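Local coordinates for protein putative isomerase YbhH (Escherichia coli, PDB 6OTV) that probably acts as an isomerase of the PrpF family, within the diaminopimelate epimerase clan, although its substrate is not established, at residues Leu317-Leu321 with Arg332-Arg337. Numbering follows the deposited sequence. Where two conformers were deposited one is given.
Sequences LDVHL and RASVIR
His-320 and Ser-334 form the hydrogen-bonded pair of an antiparallel beta hairpin made by strands 315-322 and 332-344; its segments 317-321 and 332-337 run at 145° to each other, their axes 4.7 Å apart at the closest. His-320 N donates to Ser-334 O over 2.8 Å, and Ser-334 N returns a bond to His-320 O. Beside this pair, Ala-333 CA makes a CA-H...O contact with the same His-320 O. Toward Arg-337 the strands diverge, and water 1 accepts from Ile-336 N; it also lies near Asp-318 O, but too close for a bridge between the strands to be trusted.

Leu-317, Val-319, Leu-321, Ala-333 and Val-335 share the buried face, which packs on helix 279-290. Leu-321 lays CD2 against Ala-333 CB at 3.6 Å, while the two valines meet obliquely through their CG2 methyls. Leu-317 extends across Val-335 at about a right angle, its CG swung opposite the backbone N (chi1 -165°), and sets CD2 over one face of the Arg-337 guanidinium, 3.3 Å from NH2. The bent arginine chain turns NE back to Ile-336 O, a nearly straight 3.0 Å bond lying in the guanidinium plane; NH1 bonds to Asn-95, so two bonds limit the group's rotation beneath the leucine methyl.

On the other face, Ser-334 OG, held between its backbone N and carbonyl carbon (chi1 59°), lies 3.4 Å from His-320 CB. Arg-332 also packs on Pro-69 of the second subunit. In the histidine conformer given, one of two, water 2 meets His-320 ND1 in the ring plane. The same water bonds to Ser-334 OG and accepts from Arg-332 NH2 in the guanidinium plane at 3.1 Å.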
loop_
_atom_site.group_PDB
_atom_site.type_symbol
_atom_site.label_atom_id
_atom_site.label_comp_id
_atom_site.label_asym_id
_atom_site.label_seq_id
_atom_site.Cartn_x
_atom_site.Cartn_y
_atom_site.Cartn_z
ATOM N N LEU A 317 11.582 -24.467 -2.827
ATOM C CA LEU A 317 11.462 -23.019 -2.733
ATOM C C LEU A 317 11.136 -22.647 -1.295
ATOM O O LEU A 317 10.251 -23.250 -0.683
ATOM C CB LEU A 317 10.378 -22.501 -3.688
ATOM C CG LEU A 317 10.322 -21.008 -4.016
ATOM C CD1 LEU A 317 9.308 -20.309 -3.141
ATOM C CD2 LEU A 317 11.690 -20.352 -3.878
ATOM N N ASP A 318 11.861 -21.667 -0.758
ATOM C CA ASP A 318 11.635 -21.184 0.599
ATOM C C ASP A 318 10.660 -20.014 0.580
ATOM O O ASP A 318 10.853 -19.046 -0.164
ATOM C CB ASP A 318 12.952 -20.755 1.250
ATOM C CG ASP A 318 13.773 -21.932 1.745
ATOM O OD1 ASP A 318 13.186 -22.873 2.323
ATOM O OD2 ASP A 318 15.008 -21.913 1.558
ATOM N N VAL A 319 9.611 -20.107 1.393
ATOM C CA VAL A 319 8.659 -19.020 1.588
ATOM C C VAL A 319 8.676 -18.652 3.063
ATOM O O VAL A 319 8.486 -19.518 3.925
ATOM C CB VAL A 319 7.235 -19.401 1.148
ATOM C CG1 VAL A 319 6.297 -18.205 1.306
ATOM C CG2 VAL A 319 7.226 -19.909 -0.285
ATOM N N HIS A 320 8.927 -17.379 3.351
ATOM C CA HIS A 320 8.886 -16.875 4.717
ATOM C C HIS A 320 7.502 -16.303 4.987
ATOM O O HIS A 320 7.045 -15.403 4.273
ATOM C CB HIS A 320 9.961 -15.815 4.951
ATOM C CG HIS A 320 10.017 -15.320 6.363
ATOM N ND1 HIS A 320 9.458 -14.122 6.755
ATOM C CD2 HIS A 320 10.552 -15.868 7.480
ATOM C CE1 HIS A 320 9.654 -13.950 8.051
ATOM N NE2 HIS A 320 10.315 -14.996 8.514
ATOM N N LEU A 321 6.834 -16.835 6.002
ATOM C CA LEU A 321 5.527 -16.361 6.423
ATOM C C LEU A 321 5.644 -15.560 7.714
ATOM O O LEU A 321 6.587 -15.721 8.493
ATOM C CB LEU A 321 4.558 -17.530 6.622
ATOM C CG LEU A 321 4.004 -18.180 5.357
ATOM C CD1 LEU A 321 2.849 -19.095 5.712
ATOM C CD2 LEU A 321 3.555 -17.121 4.367
ATOM N N ARG A 332 1.445 -12.367 5.792
ATOM C CA ARG A 332 2.406 -11.785 4.863
ATOM C C ARG A 332 3.421 -12.841 4.444
ATOM O O ARG A 332 3.978 -13.545 5.294
ATOM C CB ARG A 332 3.120 -10.590 5.497
ATOM C CG ARG A 332 3.667 -9.572 4.501
ATOM C CD ARG A 332 4.543 -8.549 5.206
ATOM N NE ARG A 332 5.710 -9.189 5.806
ATOM C CZ ARG A 332 6.573 -8.576 6.609
ATOM N NH1 ARG A 332 6.400 -7.299 6.919
ATOM N NH2 ARG A 332 7.606 -9.244 7.106
ATOM N N ALA A 333 3.662 -12.943 3.139
ATOM C CA ALA A 333 4.586 -13.918 2.576
ATOM C C ALA A 333 5.707 -13.206 1.836
ATOM O O ALA A 333 5.474 -12.207 1.149
ATOM C CB ALA A 333 3.871 -14.878 1.621
ATOM N N SER A 334 6.924 -13.726 1.972
ATOM C CA SER A 334 8.069 -13.186 1.256
ATOM C C SER A 334 8.924 -14.331 0.734
ATOM O O SER A 334 8.954 -15.423 1.309
ATOM C CB SER A 334 8.909 -12.253 2.142
ATOM O OG SER A 334 9.395 -12.933 3.284
ATOM N N VAL A 335 9.613 -14.069 -0.371
ATOM C CA VAL A 335 10.466 -15.050 -1.030
ATOM C C VAL A 335 11.772 -14.363 -1.405
ATOM O O VAL A 335 11.785 -13.176 -1.749
ATOM C CB VAL A 335 9.769 -15.655 -2.271
ATOM C CG1 VAL A 335 10.739 -16.486 -3.093
ATOM C CG2 VAL A 335 8.579 -16.507 -1.847
ATOM N N ILE A 336 12.877 -15.101 -1.310
ATOM C CA ILE A 336 14.178 -14.630 -1.766
ATOM C C ILE A 336 14.408 -15.141 -3.181
ATOM O O ILE A 336 14.201 -16.328 -3.464
ATOM C CB ILE A 336 15.307 -15.090 -0.828
ATOM C CG1 ILE A 336 15.051 -14.620 0.609
ATOM C CG2 ILE A 336 16.657 -14.577 -1.329
ATOM C CD1 ILE A 336 15.171 -13.123 0.800
ATOM N N ARG A 337 14.824 -14.249 -4.072
ATOM C CA ARG A 337 15.253 -14.614 -5.413
ATOM C C ARG A 337 16.608 -13.974 -5.675
ATOM O O ARG A 337 17.184 -13.307 -4.809
ATOM C CB ARG A 337 14.234 -14.171 -6.473
ATOM C CG ARG A 337 12.823 -14.716 -6.293
ATOM C CD ARG A 337 12.650 -16.068 -6.964
ATOM N NE ARG A 337 13.308 -17.135 -6.221
ATOM C CZ ARG A 337 13.453 -18.375 -6.670
ATOM N NH1 ARG A 337 12.988 -18.708 -7.868
ATOM N NH2 ARG A 337 14.068 -19.282 -5.923
HETATM O O HOH W 1 12.971 -17.849 -0.410
HETATM O O HOH W 2 7.545 -12.105 5.796
#